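Side-chain contacts in putative alpha KG dependent 2,4-D dioxygenase (Burkholderia xenovorans, PDB 5J92), which probably acts as an iron(II)- and 2-oxoglutarate-dependent dioxygenase of the TauD/TfdA family: residues D177-R182 with D192-A197; R155-K160 with P248-S253; T117-H122 with G273-P278; E40-S45 with A68-L73. All blocks are in the same frame, centred on the assembly; numbering follows the deposited sequence.

In the fold
Contact 3 (117-122 with 273-278) lies at the active site, since its H122 is one of the three ligands of the iron. The loop it closes along the chain encloses both contact 1 (177-182 with 192-197) and contact 2 (155-160 with 248-253). Contact 2 touches contact 3 directly, V251 CG2 lying 3.9 Å from W121 CH2, although their centres are about 19 Å apart. Contact 1 is peripheral, yet the side chain of its R182 comes within about 12 Å of the iron. Contact 4 (40-45 with 68-73) closes earlier in the sequence and sits across the chain's centre from contact 3, about 26 Å away between centres.

Contact 1 (D177-R182 with D192-A197); sequences DIMASR and DEERKA
Two short surface helices, 178-184 and 192-197, meet through M179 and R182 on one and E194 and R195 on the other. The segment axes approach to 11.1 Å at their closest and are inclined at 120°, a spacing that long side chains must bridge. R182, extended along its aliphatic part, presents the NH1 and NH2 end of its guanidinium to the carboxylate of E194. Both nitrogens converge on a single oxygen, R182 NH1 at 3.1 Å and R182 NH2 at 3.2 Å from E194 OE2, while NH1 makes a longer, weak bond to OE1. OE2 lies close to the guanidinium plane, but the nitrogens reach it from one face of the carboxylate, the two groups being turned 52° apart. This salt bridge is therefore a forked grip on one oxygen and not the flat, two-oxygen pairing. The helices belong to the connection between strands 173-176 and 201-208, antiparallel neighbours in a four-stranded sheet. D177 begins the first of them as its N-cap, its OD1 accepting from A180 N at 3.2 Å. M179 packs beside the ion pair: a bend at chi2 (-53°) swings its chain over so that CE rests 3.8 Å from E194 CD. A flexible, unbranched thioether can cross the aliphatic part of E194 and bring its methyl up to the carboxylate carbon. Nearer the root of the same side chain, R195 NH2 lies 3.8 Å from M179 CB, and the aliphatic part of R195 runs near the methionine CG. R195 NE bonds weakly to A190 O, and E194 N is hydrogen-bonded to S191 OG.

Contact 2 (R155-K160 with P248-S253); sequences RAAYDK and PQFVYS
F250 pushes its ring against A156 and A157 on helix 154-159 and the K160 that follows. A157 CA sits over one face, 4.0 Å from the ring centroid and only 12° off the normal, a CH-pi contact made by the helix backbone itself. A156 CB meets the ring at F250 CD1, 3.7 Å away, and the carbonyl oxygen A156 O approaches F250 CE1 obliquely at 3.6 Å. K160 CB, 3.8 Å from F250 CZ, and K160 CG both meet the rim, before the end of the chain turns away. Small alanines let the aromatic ring come down almost onto the helix backbone, and the lysine lends only its methylene groups. Q249 CG covers the opposite face, so the ring is sandwiched. Farther out, F244 of helix 231-245 meets F250, and A157 touches A245 of the same helix. D153 ties the two segments together: its OD1 accepts from A156 N, and its backbone is hydrogen-bonded to that of F250, where chain 248-253 joins strand 149-153. With A156 O already taking the amide of K160 within the helix, the interface depends on dispersion and CH-pi contact, and its fit comes from shape more than from polar pairing.

Contact 3 (T117-H122 with G273-P278); sequences TSRRWH and GRPHIP. With FE2 (Fe (II) ion), chain E.
R119 reaches across to G273 and P275 with its whole side chain. Its CB and then its CG, set anti to the carbonyl carbon (chi1 -65°), pass G273 O, R119 CG at 3.7 Å. From there the chain runs extended, CD and NE coming up obliquely to the proline, until R119 CZ comes 3.7 Å from P275 CG. The ring carbon stands over the centre of one guanidinium face, and R119 NH2 extends past it to within 3.8 Å of P275 CB. A flat cation suits a rigid proline, which can cover its face while leaving the in-plane N-H groups to other partners. NH1 uses this, forming a salt bridge with D236 of the second subunit, so the arginine also joins the dimer. The backbones are also tied: G273 N donates to S118 O at 2.9 Å, and R119 CA makes a CA-H...O contact with G273 O. A water donates to R119 O and G273 O and accepts from R274 NH1, bridging the segments a second time. R274 NH2 in turn pairs with E240 of the second subunit. The type I turn from T117 to R120 leads into H122, whose ND1 donates to R120 O at 2.7 Å, nearly along the C=O axis; this bond helps hold the imidazole's rotation, with NE2 turned to the iron, 2.5 Å away. D124 and H271 are the other protein ligands, giving the His-X-Asp...His facial triad typical of iron(II)/2-oxoglutarate dioxygenases of the cupin fold.

Contact 4 (E40-S45 with A68-L73); sequences EIEQAS and AGFGPL
I41 and E42, consecutive on helix 35-47, meet the CD1, CE1 and CZ side of the F70 ring. The close part is apolar. I41 CG2 lies 3.7 Å from F70 CZ, approaching obliquely, while E42 CG comes in at the ring edge, 3.6 Å from F70 CD1 and near the ring plane. A branched isoleucine gives the ring a broad bearing: its CG2, anti to the backbone N, takes the foremost place, with CB close behind. F66 meets F70 edge-to-face, and M263 of strand 261-265 touches both F70 and I41, so this end is buried. Toward the partly exposed side the packing gives way to polar links. The extended E42 chain carries its carboxylate past the ring, where a water donates to E42 OE2 at 2.6 Å and to F70 O at 2.7 Å, joining the segments indirectly. R298 spans the same gap, pairing with E42 OE1 through NH1 and bonding to G69 O through NH2. Glutamate thus serves twice, with methylenes for the ring and oxygens for water and arginine. The arrangement is that of a helix laid on the larger sheet of the jelly-roll (double-stranded beta-helix) core, with I41 also packing on L51 and F53 of strand 50-53.

Contact 1 (D177-R182 with D192-A197)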
loop_
_atom_site.group_PDB
_atom_site.type_symbol
_atom_site.label_atom_id
_atom_site.label_comp_id
_atom_site.label_asym_id
_atom_site.label_seq_id
_atom_site.Cartn_x
_atom_site.Cartn_y
_atom_site.Cartn_z
ATOM N N ASP A 177 -9.922 10.466 -10.918
ATOM C CA ASP A 177 -10.077 9.863 -12.249
ATOM C C ASP A 177 -10.519 8.404 -12.087
ATOM O O ASP A 177 -9.677 7.528 -11.875
ATOM C CB ASP A 177 -8.749 9.973 -12.992
ATOM C CG ASP A 177 -8.808 9.491 -14.428
ATOM O OD1 ASP A 177 -9.807 8.872 -14.854
ATOM O OD2 ASP A 177 -7.803 9.737 -15.131
ATOM N N ILE A 178 -11.820 8.140 -12.253
ATOM C CA ILE A 178 -12.324 6.793 -11.989
ATOM C C ILE A 178 -11.762 5.791 -12.994
ATOM O O ILE A 178 -11.449 4.650 -12.637
ATOM C CB ILE A 178 -13.868 6.787 -11.969
ATOM C CG1 ILE A 178 -14.410 5.418 -11.544
ATOM C CG2 ILE A 178 -14.458 7.216 -13.316
ATOM C CD1 ILE A 178 -13.990 4.981 -10.162
ATOM N N MET A 179 -11.603 6.201 -14.254
ATOM C CA MET A 179 -11.111 5.274 -15.267
ATOM C C MET A 179 -9.659 4.907 -15.002
ATOM O O MET A 179 -9.253 3.760 -15.209
ATOM C CB MET A 179 -11.283 5.879 -16.666
ATOM C CG MET A 179 -12.732 6.068 -17.082
ATOM S SD MET A 179 -13.686 4.542 -16.919
ATOM C CE MET A 179 -15.376 5.160 -16.976
ATOM N N ALA A 180 -8.869 5.859 -14.509
ATOM C CA ALA A 180 -7.497 5.540 -14.128
ATOM C C ALA A 180 -7.457 4.573 -12.945
ATOM O O ALA A 180 -6.652 3.632 -12.937
ATOM C CB ALA A 180 -6.731 6.821 -13.807
ATOM N N SER A 181 -8.319 4.774 -11.938
ATOM C CA SER A 181 -8.295 3.872 -10.786
ATOM C C SER A 181 -8.800 2.484 -11.161
ATOM O O SER A 181 -8.284 1.474 -10.662
ATOM C CB SER A 181 -9.116 4.442 -9.623
ATOM O OG SER A 181 -10.513 4.441 -9.917
ATOM N N ARG A 182 -9.803 2.411 -12.034
ATOM C CA ARG A 182 -10.248 1.112 -12.523
ATOM C C ARG A 182 -9.144 0.417 -13.299
ATOM O O ARG A 182 -8.929 -0.792 -13.137
ATOM C CB ARG A 182 -11.495 1.274 -13.392
ATOM C CG ARG A 182 -12.768 1.563 -12.622
ATOM C CD ARG A 182 -13.910 1.720 -13.588
ATOM N NE ARG A 182 -15.147 2.147 -12.943
ATOM C CZ ARG A 182 -16.247 2.454 -13.624
ATOM N NH1 ARG A 182 -16.240 2.380 -14.951
ATOM N NH2 ARG A 182 -17.346 2.834 -12.984
ATOM N N ASP A 192 -17.479 4.768 -24.370
ATOM C CA ASP A 192 -17.107 6.168 -24.527
ATOM C C ASP A 192 -18.080 7.091 -23.804
ATOM O O ASP A 192 -17.673 8.143 -23.293
ATOM C CB ASP A 192 -17.030 6.530 -26.006
ATOM C CG ASP A 192 -16.107 7.693 -26.256
ATOM O OD1 ASP A 192 -15.039 7.728 -25.602
ATOM O OD2 ASP A 192 -16.448 8.569 -27.082
ATOM N N GLU A 193 -19.347 6.684 -23.692
ATOM C CA GLU A 193 -20.316 7.494 -22.967
ATOM C C GLU A 193 -19.964 7.575 -21.486
ATOM O O GLU A 193 -20.046 8.650 -20.883
ATOM C CB GLU A 193 -21.723 6.929 -23.159
ATOM N N GLU A 194 -19.577 6.446 -20.881
ATOM C CA GLU A 194 -19.200 6.462 -19.470
ATOM C C GLU A 194 -17.921 7.262 -19.250
ATOM O O GLU A 194 -17.798 7.976 -18.247
ATOM C CB GLU A 194 -19.046 5.034 -18.934
ATOM C CG GLU A 194 -19.303 4.926 -17.425
ATOM C CD GLU A 194 -18.862 3.604 -16.814
ATOM O OE1 GLU A 194 -18.352 2.734 -17.546
ATOM O OE2 GLU A 194 -19.078 3.412 -15.597
ATOM N N ARG A 195 -16.954 7.155 -20.168
ATOM C CA ARG A 195 -15.724 7.931 -20.011
ATOM C C ARG A 195 -16.000 9.425 -20.053
ATOM O O ARG A 195 -15.428 10.190 -19.265
ATOM C CB ARG A 195 -14.699 7.550 -21.078
ATOM C CG ARG A 195 -14.141 6.151 -20.915
ATOM C CD ARG A 195 -13.155 5.809 -22.022
ATOM N NE ARG A 195 -12.722 4.420 -21.931
ATOM C CZ ARG A 195 -11.743 3.994 -21.137
ATOM N NH1 ARG A 195 -11.418 2.707 -21.117
ATOM N NH2 ARG A 195 -11.083 4.854 -20.367
ATOM N N LYS A 196 -16.894 9.860 -20.942
ATOM C CA LYS A 196 -17.231 11.277 -21.010
ATOM C C LYS A 196 -18.060 11.705 -19.805
ATOM O O LYS A 196 -17.789 12.749 -19.200
ATOM C CB LYS A 196 -17.969 11.583 -22.320
ATOM N N ALA A 197 -19.060 10.905 -19.428
ATOM C CA ALA A 197 -19.905 11.269 -18.293
ATOM C C ALA A 197 -19.108 11.333 -16.999
ATOM O O ALA A 197 -19.443 12.112 -16.098
ATOM C CB ALA A 197 -21.062 10.277 -18.145
#

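Contact 2 (R155-K160 with P248-S253)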
loop_
_atom_site.group_PDB
_atom_site.type_symbol
_atom_site.label_atom_id
_atom_site.label_comp_id
_atom_site.label_asym_id
_atom_site.label_seq_id
_atom_site.Cartn_x
_atom_site.Cartn_y
_atom_site.Cartn_z
ATOM N N ARG A 155 -8.857 13.068 9.142
ATOM C CA ARG A 155 -8.580 14.188 10.045
ATOM C C ARG A 155 -7.395 13.862 10.944
ATOM O O ARG A 155 -6.460 14.663 11.081
ATOM C CB ARG A 155 -9.812 14.502 10.903
ATOM C CG ARG A 155 -11.136 14.450 10.161
ATOM C CD ARG A 155 -12.300 14.341 11.133
ATOM N NE ARG A 155 -12.180 13.134 11.968
ATOM C CZ ARG A 155 -12.976 12.833 12.994
ATOM N NH1 ARG A 155 -13.979 13.646 13.331
ATOM N NH2 ARG A 155 -12.777 11.703 13.676
ATOM N N ALA A 156 -7.435 12.682 11.579
ATOM C CA ALA A 156 -6.335 12.243 12.423
ATOM C C ALA A 156 -5.045 12.144 11.621
ATOM O O ALA A 156 -3.972 12.523 12.103
ATOM C CB ALA A 156 -6.676 10.888 13.062
ATOM N N ALA A 157 -5.133 11.640 10.387
ATOM C CA ALA A 157 -3.942 11.545 9.553
ATOM C C ALA A 157 -3.380 12.928 9.256
ATOM O O ALA A 157 -2.161 13.133 9.299
ATOM C CB ALA A 157 -4.265 10.807 8.253
ATOM N N TYR A 158 -4.249 13.883 8.934
ATOM C CA TYR A 158 -3.769 15.245 8.710
ATOM C C TYR A 158 -3.115 15.793 9.972
ATOM O O TYR A 158 -2.028 16.380 9.913
ATOM C CB TYR A 158 -4.908 16.158 8.249
ATOM C CG TYR A 158 -4.457 17.587 8.083
ATOM C CD1 TYR A 158 -3.849 18.006 6.917
ATOM C CD2 TYR A 158 -4.616 18.507 9.109
ATOM C CE1 TYR A 158 -3.414 19.304 6.762
ATOM C CE2 TYR A 158 -4.193 19.811 8.966
ATOM C CZ TYR A 158 -3.594 20.202 7.785
ATOM O OH TYR A 158 -3.155 21.491 7.642
ATOM N N ASP A 159 -3.762 15.589 11.127
ATOM C CA ASP A 159 -3.260 16.142 12.385
ATOM C C ASP A 159 -1.873 15.617 12.714
ATOM O O ASP A 159 -1.051 16.335 13.300
ATOM C CB ASP A 159 -4.212 15.822 13.535
ATOM C CG ASP A 159 -5.534 16.544 13.426
ATOM O OD1 ASP A 159 -5.624 17.515 12.633
ATOM O OD2 ASP A 159 -6.485 16.144 14.142
ATOM N N LYS A 160 -1.599 14.365 12.370
ATOM C CA LYS A 160 -0.370 13.721 12.802
ATOM C C LYS A 160 0.734 13.778 11.744
ATOM O O LYS A 160 1.801 13.208 11.961
ATOM C CB LYS A 160 -0.662 12.264 13.190
ATOM C CG LYS A 160 -1.472 12.101 14.473
ATOM C CD LYS A 160 -0.881 12.810 15.679
ATOM C CE LYS A 160 -1.645 12.469 16.972
ATOM N NZ LYS A 160 -3.072 12.924 17.024
ATOM N N PRO A 248 -2.361 1.609 11.336
ATOM C CA PRO A 248 -3.440 1.148 12.234
ATOM C C PRO A 248 -3.951 2.211 13.199
ATOM O O PRO A 248 -5.140 2.201 13.553
ATOM C CB PRO A 248 -2.805 -0.046 12.974
ATOM C CG PRO A 248 -1.329 0.069 12.720
ATOM C CD PRO A 248 -1.176 0.737 11.386
ATOM N N GLN A 249 -3.100 3.143 13.622
ATOM C CA GLN A 249 -3.576 4.165 14.548
ATOM C C GLN A 249 -4.627 5.081 13.934
ATOM O O GLN A 249 -5.272 5.828 14.679
ATOM C CB GLN A 249 -2.393 4.985 15.082
ATOM C CG GLN A 249 -1.612 5.797 14.041
ATOM C CD GLN A 249 -0.379 5.053 13.527
ATOM O OE1 GLN A 249 -0.392 3.827 13.394
ATOM N NE2 GLN A 249 0.695 5.796 13.240
ATOM N N PHE A 250 -4.814 5.060 12.607
ATOM C CA PHE A 250 -5.824 5.882 11.957
ATOM C C PHE A 250 -7.015 5.065 11.472
ATOM O O PHE A 250 -7.896 5.620 10.811
ATOM C CB PHE A 250 -5.216 6.644 10.768
ATOM C CG PHE A 250 -4.017 7.465 11.123
ATOM C CD1 PHE A 250 -4.057 8.368 12.181
ATOM C CD2 PHE A 250 -2.820 7.287 10.438
ATOM C CE1 PHE A 250 -2.940 9.108 12.511
ATOM C CE2 PHE A 250 -1.696 8.035 10.755
ATOM C CZ PHE A 250 -1.758 8.950 11.801
ATOM N N VAL A 251 -7.060 3.763 11.775
ATOM C CA VAL A 251 -8.021 2.845 11.169
ATOM C C VAL A 251 -8.908 2.211 12.233
ATOM O O VAL A 251 -8.432 1.811 13.306
ATOM C CB VAL A 251 -7.304 1.758 10.345
ATOM C CG1 VAL A 251 -8.303 0.680 9.889
ATOM C CG2 VAL A 251 -6.633 2.424 9.122
ATOM N N TYR A 252 -10.205 2.142 11.932
ATOM C CA TYR A 252 -11.180 1.346 12.671
ATOM C C TYR A 252 -11.709 0.257 11.742
ATOM O O TYR A 252 -12.166 0.552 10.634
ATOM C CB TYR A 252 -12.338 2.219 13.186
ATOM C CG TYR A 252 -13.574 1.445 13.622
ATOM C CD1 TYR A 252 -13.561 0.665 14.772
ATOM C CD2 TYR A 252 -14.750 1.494 12.881
ATOM C CE1 TYR A 252 -14.692 -0.034 15.170
ATOM C CE2 TYR A 252 -15.891 0.784 13.266
ATOM C CZ TYR A 252 -15.848 0.024 14.419
ATOM O OH TYR A 252 -16.954 -0.686 14.832
ATOM N N SER A 253 -11.645 -0.987 12.193
ATOM C CA SER A 253 -12.147 -2.134 11.442
ATOM C C SER A 253 -13.496 -2.558 12.022
ATOM O O SER A 253 -13.586 -2.944 13.196
ATOM C CB SER A 253 -11.134 -3.283 11.494
ATOM O OG SER A 253 -11.559 -4.382 10.694
#

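Contact 3 (T117-H122 with G273-P278)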
loop_
_atom_site.group_PDB
_atom_site.type_symbol
_atom_site.label_atom_id
_atom_site.label_comp_id
_atom_site.label_asym_id
_atom_site.label_seq_id
_atom_site.Cartn_x
_atom_site.Cartn_y
_atom_site.Cartn_z
ATOM N N THR A 117 -12.708 -3.316 -6.709
ATOM C CA THR A 117 -12.210 -1.958 -6.515
ATOM C C THR A 117 -12.519 -1.443 -5.117
ATOM O O THR A 117 -11.771 -0.608 -4.591
ATOM C CB THR A 117 -12.788 -1.013 -7.564
ATOM O OG1 THR A 117 -14.210 -0.937 -7.405
ATOM C CG2 THR A 117 -12.457 -1.535 -8.955
ATOM N N SER A 118 -13.589 -1.938 -4.485
ATOM C CA SER A 118 -13.901 -1.512 -3.126
ATOM C C SER A 118 -12.944 -2.090 -2.090
ATOM O O SER A 118 -12.980 -1.654 -0.932
ATOM C CB SER A 118 -15.341 -1.885 -2.768
ATOM O OG SER A 118 -16.247 -0.957 -3.331
ATOM N N ARG A 119 -12.081 -3.037 -2.478
ATOM C CA ARG A 119 -11.057 -3.531 -1.563
ATOM C C ARG A 119 -9.870 -2.584 -1.459
ATOM O O ARG A 119 -8.978 -2.814 -0.635
ATOM C CB ARG A 119 -10.584 -4.924 -1.992
ATOM C CG ARG A 119 -11.665 -5.976 -1.904
ATOM C CD ARG A 119 -11.180 -7.313 -2.425
ATOM N NE ARG A 119 -12.199 -8.340 -2.233
ATOM C CZ ARG A 119 -12.036 -9.617 -2.534
ATOM N NH1 ARG A 119 -10.885 -10.039 -3.048
ATOM N NH2 ARG A 119 -13.027 -10.473 -2.320
ATOM N N ARG A 120 -9.853 -1.532 -2.272
ATOM C CA ARG A 120 -8.845 -0.487 -2.209
ATOM C C ARG A 120 -9.414 0.726 -1.477
ATOM O O ARG A 120 -10.588 1.078 -1.652
ATOM C CB ARG A 120 -8.383 -0.118 -3.629
ATOM C CG ARG A 120 -7.585 -1.261 -4.303
ATOM C CD ARG A 120 -7.816 -1.382 -5.799
ATOM N NE ARG A 120 -6.980 -2.425 -6.408
ATOM C CZ ARG A 120 -7.346 -3.697 -6.578
ATOM N NH1 ARG A 120 -8.540 -4.112 -6.180
ATOM N NH2 ARG A 120 -6.523 -4.564 -7.155
ATOM N N TRP A 121 -8.581 1.356 -0.645
ATOM C CA TRP A 121 -9.019 2.519 0.132
ATOM C C TRP A 121 -9.527 3.630 -0.779
ATOM O O TRP A 121 -8.831 4.057 -1.707
ATOM C CB TRP A 121 -7.869 3.074 0.972
ATOM C CG TRP A 121 -7.422 2.232 2.122
ATOM C CD1 TRP A 121 -6.286 1.474 2.187
ATOM C CD2 TRP A 121 -8.076 2.096 3.395
ATOM N NE1 TRP A 121 -6.201 0.866 3.431
ATOM C CE2 TRP A 121 -7.290 1.234 4.178
ATOM C CE3 TRP A 121 -9.255 2.624 3.942
ATOM C CZ2 TRP A 121 -7.640 0.884 5.486
ATOM C CZ3 TRP A 121 -9.603 2.274 5.254
ATOM C CH2 TRP A 121 -8.793 1.416 5.999
ATOM N N HIS A 122 -10.735 4.124 -0.509
ATOM C CA HIS A 122 -11.288 5.181 -1.350
ATOM C C HIS A 122 -12.309 5.993 -0.554
ATOM O O HIS A 122 -12.730 5.605 0.536
ATOM C CB HIS A 122 -11.908 4.576 -2.616
ATOM C CG HIS A 122 -13.052 3.666 -2.327
ATOM N ND1 HIS A 122 -12.882 2.423 -1.750
ATOM C CD2 HIS A 122 -14.387 3.826 -2.497
ATOM C CE1 HIS A 122 -14.060 1.850 -1.584
ATOM N NE2 HIS A 122 -14.990 2.677 -2.032
ATOM N N GLY A 273 -13.606 -2.402 1.778
ATOM C CA GLY A 273 -14.115 -3.695 2.187
ATOM C C GLY A 273 -13.001 -4.724 2.234
ATOM O O GLY A 273 -11.994 -4.605 1.547
ATOM N N ARG A 274 -13.171 -5.705 3.097
ATOM C CA ARG A 274 -12.225 -6.795 3.245
ATOM C C ARG A 274 -12.821 -8.077 2.696
ATOM O O ARG A 274 -14.032 -8.286 2.815
ATOM C CB ARG A 274 -11.842 -6.999 4.721
ATOM C CG ARG A 274 -11.197 -5.759 5.372
ATOM C CD ARG A 274 -9.794 -5.508 4.819
ATOM N NE ARG A 274 -8.919 -6.631 5.128
ATOM C CZ ARG A 274 -8.029 -7.141 4.289
ATOM N NH1 ARG A 274 -7.906 -6.638 3.070
ATOM N NH2 ARG A 274 -7.283 -8.175 4.659
ATOM N N PRO A 275 -12.022 -8.950 2.089
ATOM C CA PRO A 275 -12.568 -10.230 1.626
ATOM C C PRO A 275 -13.150 -11.011 2.799
ATOM O O PRO A 275 -12.727 -10.851 3.946
ATOM C CB PRO A 275 -11.352 -10.952 1.031
ATOM C CG PRO A 275 -10.325 -9.882 0.773
ATOM C CD PRO A 275 -10.567 -8.847 1.855
ATOM N N HIS A 276 -14.165 -11.819 2.518
ATOM C CA HIS A 276 -14.647 -12.796 3.487
ATOM C C HIS A 276 -14.233 -14.195 3.039
ATOM O O HIS A 276 -14.008 -14.435 1.851
ATOM C CB HIS A 276 -16.165 -12.707 3.680
ATOM C CG HIS A 276 -16.956 -12.953 2.435
ATOM N ND1 HIS A 276 -17.247 -11.954 1.530
ATOM C CD2 HIS A 276 -17.525 -14.080 1.949
ATOM C CE1 HIS A 276 -17.958 -12.458 0.537
ATOM N NE2 HIS A 276 -18.141 -13.746 0.766
ATOM N N ILE A 277 -14.094 -15.104 4.001
ATOM C CA ILE A 277 -13.471 -16.406 3.788
ATOM C C ILE A 277 -14.446 -17.494 4.227
ATOM O O ILE A 277 -14.832 -17.533 5.399
ATOM C CB ILE A 277 -12.151 -16.544 4.563
ATOM C CG1 ILE A 277 -11.301 -15.272 4.432
ATOM C CG2 ILE A 277 -11.403 -17.803 4.139
ATOM C CD1 ILE A 277 -10.909 -14.928 3.021
ATOM N N PRO A 278 -14.861 -18.412 3.338
ATOM C CA PRO A 278 -14.514 -18.401 1.911
ATOM C C PRO A 278 -15.368 -17.411 1.134
ATOM O O PRO A 278 -16.451 -17.069 1.595
ATOM C CB PRO A 278 -14.811 -19.832 1.472
ATOM C CG PRO A 278 -15.934 -20.253 2.365
ATOM C CD PRO A 278 -15.634 -19.612 3.704
HETATM FE FE FE2 E . -17.356 2.651 -1.357
HETATM O O HOH W 1 -9.349 -4.752 1.313
#

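Contact 4 (E40-S45 with A68-L73)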
loop_
_atom_site.group_PDB
_atom_site.type_symbol
_atom_site.label_atom_id
_atom_site.label_comp_id
_atom_site.label_asym_id
_atom_site.label_seq_id
_atom_site.Cartn_x
_atom_site.Cartn_y
_atom_site.Cartn_z
ATOM N N GLU A 40 -29.002 16.292 15.763
ATOM C CA GLU A 40 -28.146 15.634 16.748
ATOM C C GLU A 40 -27.245 14.593 16.094
ATOM O O GLU A 40 -26.046 14.523 16.397
ATOM C CB GLU A 40 -28.989 14.984 17.851
ATOM C CG GLU A 40 -29.527 15.948 18.898
ATOM C CD GLU A 40 -30.426 15.270 19.928
ATOM O OE1 GLU A 40 -31.147 14.308 19.574
ATOM O OE2 GLU A 40 -30.411 15.705 21.099
ATOM N N ILE A 41 -27.796 13.788 15.181
ATOM C CA ILE A 41 -26.979 12.796 14.484
ATOM C C ILE A 41 -25.888 13.489 13.673
ATOM O O ILE A 41 -24.723 13.071 13.693
ATOM C CB ILE A 41 -27.868 11.892 13.603
ATOM C CG1 ILE A 41 -28.796 11.045 14.499
ATOM C CG2 ILE A 41 -27.019 10.993 12.729
ATOM C CD1 ILE A 41 -29.747 10.158 13.741
ATOM N N GLU A 42 -26.237 14.567 12.960
ATOM C CA GLU A 42 -25.215 15.321 12.237
ATOM C C GLU A 42 -24.106 15.772 13.182
ATOM O O GLU A 42 -22.918 15.588 12.898
ATOM C CB GLU A 42 -25.844 16.524 11.521
ATOM C CG GLU A 42 -26.769 16.102 10.390
ATOM C CD GLU A 42 -27.404 17.265 9.642
ATOM O OE1 GLU A 42 -27.634 18.335 10.247
ATOM O OE2 GLU A 42 -27.705 17.090 8.446
ATOM N N GLN A 43 -24.475 16.321 14.341
ATOM C CA GLN A 43 -23.456 16.760 15.289
ATOM C C GLN A 43 -22.613 15.585 15.768
ATOM O O GLN A 43 -21.385 15.686 15.846
ATOM C CB GLN A 43 -24.110 17.480 16.466
ATOM C CG GLN A 43 -24.778 18.791 16.085
ATOM C CD GLN A 43 -23.831 19.771 15.406
ATOM O OE1 GLN A 43 -24.098 20.246 14.300
ATOM N NE2 GLN A 43 -22.718 20.080 16.071
ATOM N N ALA A 44 -23.249 14.451 16.060
ATOM C CA ALA A 44 -22.495 13.270 16.471
ATOM C C ALA A 44 -21.530 12.815 15.379
ATOM O O ALA A 44 -20.429 12.348 15.680
ATOM C CB ALA A 44 -23.450 12.136 16.856
ATOM N N SER A 45 -21.930 12.924 14.104
ATOM C CA SER A 45 -21.018 12.557 13.025
ATOM C C SER A 45 -19.805 13.478 12.962
ATOM O O SER A 45 -18.735 13.045 12.528
ATOM C CB SER A 45 -21.741 12.558 11.677
ATOM O OG SER A 45 -21.984 13.883 11.214
ATOM N N ALA A 68 -32.189 10.234 3.246
ATOM C CA ALA A 68 -32.599 11.491 2.629
ATOM C C ALA A 68 -32.701 12.638 3.626
ATOM O O ALA A 68 -32.856 13.789 3.200
ATOM C CB ALA A 68 -33.926 11.315 1.895
ATOM N N GLY A 69 -32.656 12.361 4.929
ATOM C CA GLY A 69 -32.624 13.447 5.890
ATOM C C GLY A 69 -31.293 14.177 5.974
ATOM O O GLY A 69 -31.249 15.272 6.543
ATOM N N PHE A 70 -30.223 13.625 5.396
ATOM C CA PHE A 70 -28.894 14.211 5.520
ATOM C C PHE A 70 -28.340 14.782 4.225
ATOM O O PHE A 70 -27.274 15.404 4.246
ATOM C CB PHE A 70 -27.916 13.170 6.080
ATOM C CG PHE A 70 -28.359 12.600 7.394
ATOM C CD1 PHE A 70 -28.108 13.281 8.578
ATOM C CD2 PHE A 70 -29.093 11.425 7.442
ATOM C CE1 PHE A 70 -28.528 12.757 9.805
ATOM C CE2 PHE A 70 -29.529 10.898 8.659
ATOM C CZ PHE A 70 -29.251 11.571 9.835
ATOM N N GLY A 71 -29.023 14.596 3.115
ATOM C CA GLY A 71 -28.592 15.161 1.862
ATOM C C GLY A 71 -29.407 14.572 0.740
ATOM O O GLY A 71 -30.208 13.657 0.950
ATOM N N PRO A 72 -29.217 15.081 -0.477
ATOM C CA PRO A 72 -29.948 14.526 -1.622
ATOM C C PRO A 72 -29.415 13.149 -1.996
ATOM O O PRO A 72 -28.209 12.904 -1.970
ATOM C CB PRO A 72 -29.704 15.558 -2.737
ATOM C CG PRO A 72 -28.411 16.207 -2.381
ATOM C CD PRO A 72 -28.327 16.194 -0.854
ATOM N N LEU A 73 -30.332 12.246 -2.341
ATOM C CA LEU A 73 -29.947 10.880 -2.671
ATOM C C LEU A 73 -29.246 10.817 -4.022
ATOM O O LEU A 73 -29.618 11.517 -4.971
ATOM C CB LEU A 73 -31.180 9.968 -2.673
ATOM C CG LEU A 73 -31.840 9.696 -1.311
ATOM C CD1 LEU A 73 -33.166 8.959 -1.444
ATOM C CD2 LEU A 73 -30.890 8.922 -0.397
HETATM O O HOH W 2 -26.200 16.640 6.359
#